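Local structure of Alr3699 protein (Nostoc sp., 4XSO) at residues P277-S290 against V299-A313. The protein belongs to the glycosyltransferase families of the GT-B clan, with two Rossmann-like domains facing each other across a cleft. Sequence-based numbering, arbitrary orientation.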
loop_
_atom_site.group_PDB
_atom_site.type_symbol
_atom_site.label_atom_id
_atom_site.label_comp_id
_atom_site.label_asym_id
_atom_site.label_seq_id
_atom_site.Cartn_x
_atom_site.Cartn_y
_atom_site.Cartn_z
ATOM N N PRO A 277 30.156 5.925 28.918
ATOM C CA PRO A 277 30.807 4.884 29.684
ATOM C C PRO A 277 31.734 5.402 30.753
ATOM O O PRO A 277 31.824 4.851 31.857
ATOM C CB PRO A 277 31.610 4.110 28.592
ATOM C CG PRO A 277 30.824 4.378 27.317
ATOM C CD PRO A 277 30.445 5.798 27.460
ATOM N N GLN A 278 32.468 6.446 30.425
ATOM C CA GLN A 278 33.382 7.035 31.374
ATOM C C GLN A 278 32.661 7.702 32.567
ATOM O O GLN A 278 33.058 7.552 33.724
ATOM C CB GLN A 278 34.246 8.097 30.664
ATOM C CG GLN A 278 35.245 7.538 29.629
ATOM C CD GLN A 278 34.567 6.904 28.435
ATOM O OE1 GLN A 278 33.518 7.396 27.923
ATOM N NE2 GLN A 278 35.174 5.821 27.928
ATOM N N LEU A 279 31.647 8.500 32.245
ATOM C CA LEU A 279 30.779 9.073 33.270
ATOM C C LEU A 279 30.203 8.021 34.154
ATOM O O LEU A 279 30.237 8.182 35.342
ATOM C CB LEU A 279 29.669 9.899 32.624
ATOM C CG LEU A 279 30.228 11.210 32.100
ATOM C CD1 LEU A 279 29.217 11.821 31.131
ATOM C CD2 LEU A 279 30.554 12.211 33.213
ATOM N N MET A 280 29.669 6.939 33.562
ATOM C CA MET A 280 29.121 5.796 34.346
ATOM C C MET A 280 30.175 5.234 35.335
ATOM O O MET A 280 29.950 4.999 36.523
ATOM C CB MET A 280 28.649 4.719 33.383
ATOM C CG MET A 280 27.360 5.018 32.583
ATOM S SD MET A 280 26.718 3.606 31.661
ATOM C CE MET A 280 25.154 4.404 31.225
ATOM N N ALA A 281 31.369 5.020 34.810
ATOM C CA ALA A 281 32.466 4.541 35.602
ATOM C C ALA A 281 32.741 5.456 36.766
ATOM O O ALA A 281 33.075 4.980 37.853
ATOM C CB ALA A 281 33.728 4.370 34.761
ATOM N N ALA A 282 32.573 6.755 36.583
ATOM C CA ALA A 282 32.802 7.637 37.681
ATOM C C ALA A 282 31.675 7.715 38.708
ATOM O O ALA A 282 31.857 8.313 39.719
ATOM C CB ALA A 282 33.132 8.988 37.173
ATOM N N CYS A 283 30.524 7.120 38.442
ATOM C CA CYS A 283 29.426 7.068 39.429
ATOM C C CYS A 283 29.744 5.974 40.434
ATOM O O CYS A 283 30.661 5.145 40.220
ATOM C CB CYS A 283 28.135 6.754 38.714
ATOM S SG CYS A 283 27.648 8.151 37.693
ATOM N N ASP A 284 29.020 5.994 41.540
ATOM C CA ASP A 284 29.053 4.929 42.518
ATOM C C ASP A 284 27.806 4.085 42.345
ATOM O O ASP A 284 27.807 2.957 42.708
ATOM C CB ASP A 284 29.176 5.541 43.912
ATOM C CG ASP A 284 30.475 6.365 44.067
ATOM O OD1 ASP A 284 31.496 5.656 44.184
ATOM O OD2 ASP A 284 30.505 7.661 43.997
ATOM N N LEU A 285 26.757 4.629 41.724
ATOM C CA LEU A 285 25.524 3.893 41.419
ATOM C C LEU A 285 24.902 4.550 40.214
ATOM O O LEU A 285 24.977 5.762 40.067
ATOM C CB LEU A 285 24.575 3.959 42.603
ATOM C CG LEU A 285 23.128 3.532 42.443
ATOM C CD1 LEU A 285 23.136 2.015 42.184
ATOM C CD2 LEU A 285 22.262 3.849 43.699
ATOM N N VAL A 286 24.351 3.744 39.309
ATOM C CA VAL A 286 23.655 4.243 38.144
ATOM C C VAL A 286 22.182 3.992 38.422
ATOM O O VAL A 286 21.824 2.876 38.770
ATOM C CB VAL A 286 24.118 3.548 36.880
ATOM C CG1 VAL A 286 23.278 4.011 35.707
ATOM C CG2 VAL A 286 25.585 3.906 36.654
ATOM N N ALA A 287 21.353 5.027 38.315
ATOM C CA ALA A 287 19.926 4.882 38.439
ATOM C C ALA A 287 19.147 5.050 37.193
ATOM O O ALA A 287 19.155 6.103 36.556
ATOM C CB ALA A 287 19.385 5.897 39.494
ATOM N N HIS A 288 18.321 4.055 36.944
ATOM C CA HIS A 288 17.296 4.095 35.913
ATOM C C HIS A 288 15.981 4.232 36.681
ATOM O O HIS A 288 15.708 3.412 37.555
ATOM C CB HIS A 288 17.346 2.778 35.135
ATOM C CG HIS A 288 16.207 2.595 34.197
ATOM N ND1 HIS A 288 15.030 1.979 34.568
ATOM C CD2 HIS A 288 16.050 2.955 32.903
ATOM C CE1 HIS A 288 14.186 1.989 33.557
ATOM N NE2 HIS A 288 14.777 2.589 32.538
ATOM N N THR A 289 15.195 5.270 36.405
ATOM C CA THR A 289 13.991 5.525 37.221
ATOM C C THR A 289 12.811 5.911 36.342
ATOM O O THR A 289 12.026 6.762 36.736
ATOM C CB THR A 289 14.237 6.671 38.189
ATOM O OG1 THR A 289 14.469 7.886 37.451
ATOM C CG2 THR A 289 15.447 6.350 39.050
ATOM N N SER A 290 12.740 5.334 35.134
ATOM C CA SER A 290 11.615 5.560 34.217
ATOM C C SER A 290 10.259 5.127 34.823
ATOM O O SER A 290 10.143 4.097 35.499
ATOM C CB SER A 290 11.851 4.819 32.919
ATOM O OG SER A 290 12.990 5.346 32.264
ATOM N N VAL A 299 20.568 1.731 28.907
ATOM C CA VAL A 299 21.368 2.298 29.991
ATOM C C VAL A 299 21.652 1.325 31.128
ATOM O O VAL A 299 22.711 1.376 31.782
ATOM C CB VAL A 299 20.658 3.557 30.579
ATOM C CG1 VAL A 299 21.251 3.969 31.890
ATOM C CG2 VAL A 299 20.784 4.689 29.563
ATOM N N ILE A 300 20.701 0.465 31.380
ATOM C CA ILE A 300 20.810 -0.515 32.430
ATOM C C ILE A 300 21.931 -1.479 31.967
ATOM O O ILE A 300 22.855 -1.722 32.673
ATOM C CB ILE A 300 19.507 -1.270 32.608
ATOM C CG1 ILE A 300 18.394 -0.312 33.090
ATOM C CG2 ILE A 300 19.694 -2.431 33.576
ATOM C CD1 ILE A 300 17.004 -0.986 33.098
ATOM N N VAL A 301 21.823 -2.031 30.790
ATOM C CA VAL A 301 22.942 -2.875 30.264
ATOM C C VAL A 301 24.281 -2.168 30.212
ATOM O O VAL A 301 25.295 -2.737 30.550
ATOM C CB VAL A 301 22.601 -3.473 28.892
ATOM C CG1 VAL A 301 23.788 -4.319 28.358
ATOM C CG2 VAL A 301 21.377 -4.328 29.013
ATOM N N GLU A 302 24.297 -0.898 29.850
ATOM C CA GLU A 302 25.557 -0.165 29.768
ATOM C C GLU A 302 26.208 -0.033 31.119
ATOM O O GLU A 302 27.389 -0.256 31.258
ATOM C CB GLU A 302 25.364 1.191 29.097
ATOM C CG GLU A 302 25.125 0.937 27.622
ATOM C CD GLU A 302 24.875 2.183 26.820
ATOM O OE1 GLU A 302 24.007 2.978 27.238
ATOM O OE2 GLU A 302 25.512 2.300 25.745
ATOM N N ALA A 303 25.385 0.227 32.120
ATOM C CA ALA A 303 25.864 0.376 33.484
ATOM C C ALA A 303 26.486 -0.927 33.997
ATOM O O ALA A 303 27.539 -0.928 34.638
ATOM C CB ALA A 303 24.696 0.820 34.347
ATOM N N MET A 304 25.833 -2.032 33.650
ATOM C CA MET A 304 26.258 -3.371 34.049
ATOM C C MET A 304 27.616 -3.673 33.377
ATOM O O MET A 304 28.556 -4.133 34.012
ATOM C CB MET A 304 25.187 -4.393 33.649
ATOM C CG MET A 304 23.866 -4.280 34.426
ATOM S SD MET A 304 22.559 -5.450 33.887
ATOM C CE MET A 304 22.918 -6.557 35.142
ATOM N N LEU A 305 27.724 -3.394 32.101
ATOM C CA LEU A 305 28.980 -3.638 31.374
ATOM C C LEU A 305 30.056 -2.761 31.909
ATOM O O LEU A 305 31.253 -3.096 31.765
ATOM C CB LEU A 305 28.769 -3.356 29.883
ATOM C CG LEU A 305 27.958 -4.386 29.133
ATOM C CD1 LEU A 305 27.560 -3.834 27.779
ATOM C CD2 LEU A 305 28.740 -5.647 28.981
ATOM N N CYS A 306 29.690 -1.609 32.512
ATOM C CA CYS A 306 30.724 -0.765 33.101
ATOM C C CYS A 306 31.096 -1.320 34.455
ATOM O O CYS A 306 31.884 -0.737 35.184
ATOM C CB CYS A 306 30.314 0.693 33.275
ATOM S SG CYS A 306 30.021 1.631 31.801
ATOM N N GLY A 307 30.498 -2.427 34.849
ATOM C CA GLY A 307 30.813 -2.920 36.154
ATOM C C GLY A 307 30.280 -2.057 37.279
ATOM O O GLY A 307 30.915 -1.978 38.278
ATOM N N LYS A 308 29.120 -1.454 37.143
ATOM C CA LYS A 308 28.577 -0.577 38.192
ATOM C C LYS A 308 27.327 -1.149 38.840
ATOM O O LYS A 308 26.561 -1.883 38.222
ATOM C CB LYS A 308 28.222 0.782 37.591
ATOM C CG LYS A 308 29.464 1.586 37.192
ATOM C CD LYS A 308 30.269 1.728 38.489
ATOM C CE LYS A 308 31.314 2.754 38.474
ATOM N NZ LYS A 308 31.988 2.675 39.774
ATOM N N PRO A 309 27.122 -0.828 40.104
ATOM C CA PRO A 309 25.823 -1.174 40.667
ATOM C C PRO A 309 24.772 -0.382 39.895
ATOM O O PRO A 309 25.005 0.804 39.561
ATOM C CB PRO A 309 25.899 -0.591 42.068
ATOM C CG PRO A 309 27.346 -0.387 42.363
ATOM C CD PRO A 309 27.914 0.006 41.047
ATOM N N VAL A 310 23.657 -1.013 39.603
ATOM C CA VAL A 310 22.595 -0.386 38.897
ATOM C C VAL A 310 21.268 -0.636 39.610
ATOM O O VAL A 310 20.979 -1.767 40.059
ATOM C CB VAL A 310 22.543 -0.826 37.436
ATOM C CG1 VAL A 310 22.148 -2.302 37.307
ATOM C CG2 VAL A 310 21.559 0.025 36.661
ATOM N N VAL A 311 20.442 0.400 39.683
ATOM C CA VAL A 311 19.118 0.300 40.241
ATOM C C VAL A 311 18.208 0.694 39.128
ATOM O O VAL A 311 18.477 1.651 38.459
ATOM C CB VAL A 311 18.901 1.225 41.515
ATOM C CG1 VAL A 311 19.240 2.648 41.291
ATOM C CG2 VAL A 311 17.444 1.123 42.003
ATOM N N ALA A 312 17.164 -0.082 38.894
ATOM C CA ALA A 312 16.192 0.182 37.856
ATOM C C ALA A 312 14.764 0.083 38.309
ATOM O O ALA A 312 14.440 -0.539 39.313
ATOM C CB ALA A 312 16.381 -0.784 36.689
ATOM N N ALA A 313 13.892 0.643 37.493
ATOM C CA ALA A 313 12.468 0.615 37.809
ATOM C C ALA A 313 11.955 -0.741 37.349
ATOM O O ALA A 313 12.323 -1.195 36.266
ATOM C CB ALA A 313 11.748 1.784 37.119
#
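His288 lays one face of its imidazole over the end of Ile300, whose CD1 sits 3.9 Å from the ring centroid and nearly on the ring normal, a CH-pi contact. With CG anti to the backbone N (chi1 171°), the ring lies against helix 299-305, while its ND1 takes a straight but weak bond in the ring plane from Ala313 N at 3.4 Å. Glu294 binds NE2, so both ring nitrogens have partners. Strands 285-287 and 310-313 run parallel: Val286 N bonds to Pro309 O, Val311 N to Val286 O, and His288 N to Val311 O. On the face of Val286 and Val310, against helix 299-305, Val286 packs CG1 against Ala303 CB at 3.7 Å; on the face of Ala287 and Val311, where helix 336-348 packs, Leu285 and Ala287 meet Val311 CG1. Met280 of helix 277-282 is laid across helix 299-305, its SD 3.7 Å from Ala303 N and its CE by Val299 CG1. Lys308, just past the Schellman motif at Gly307, bends at chi2 (-58°) and passes Met280 O to place NZ 2.8 Å from Cys283 O, nearly along the C=O axis. The strands and helix 299-305 form a right-handed beta-alpha-beta crossover of the C-terminal Rossmann-like domain. The contact between helix 299-305 and the sheet is thus largely apolar, while the lysine ammonium probably offsets the partial negative charge of the carbonyl oxygens at the C-terminal end of helix 277-282.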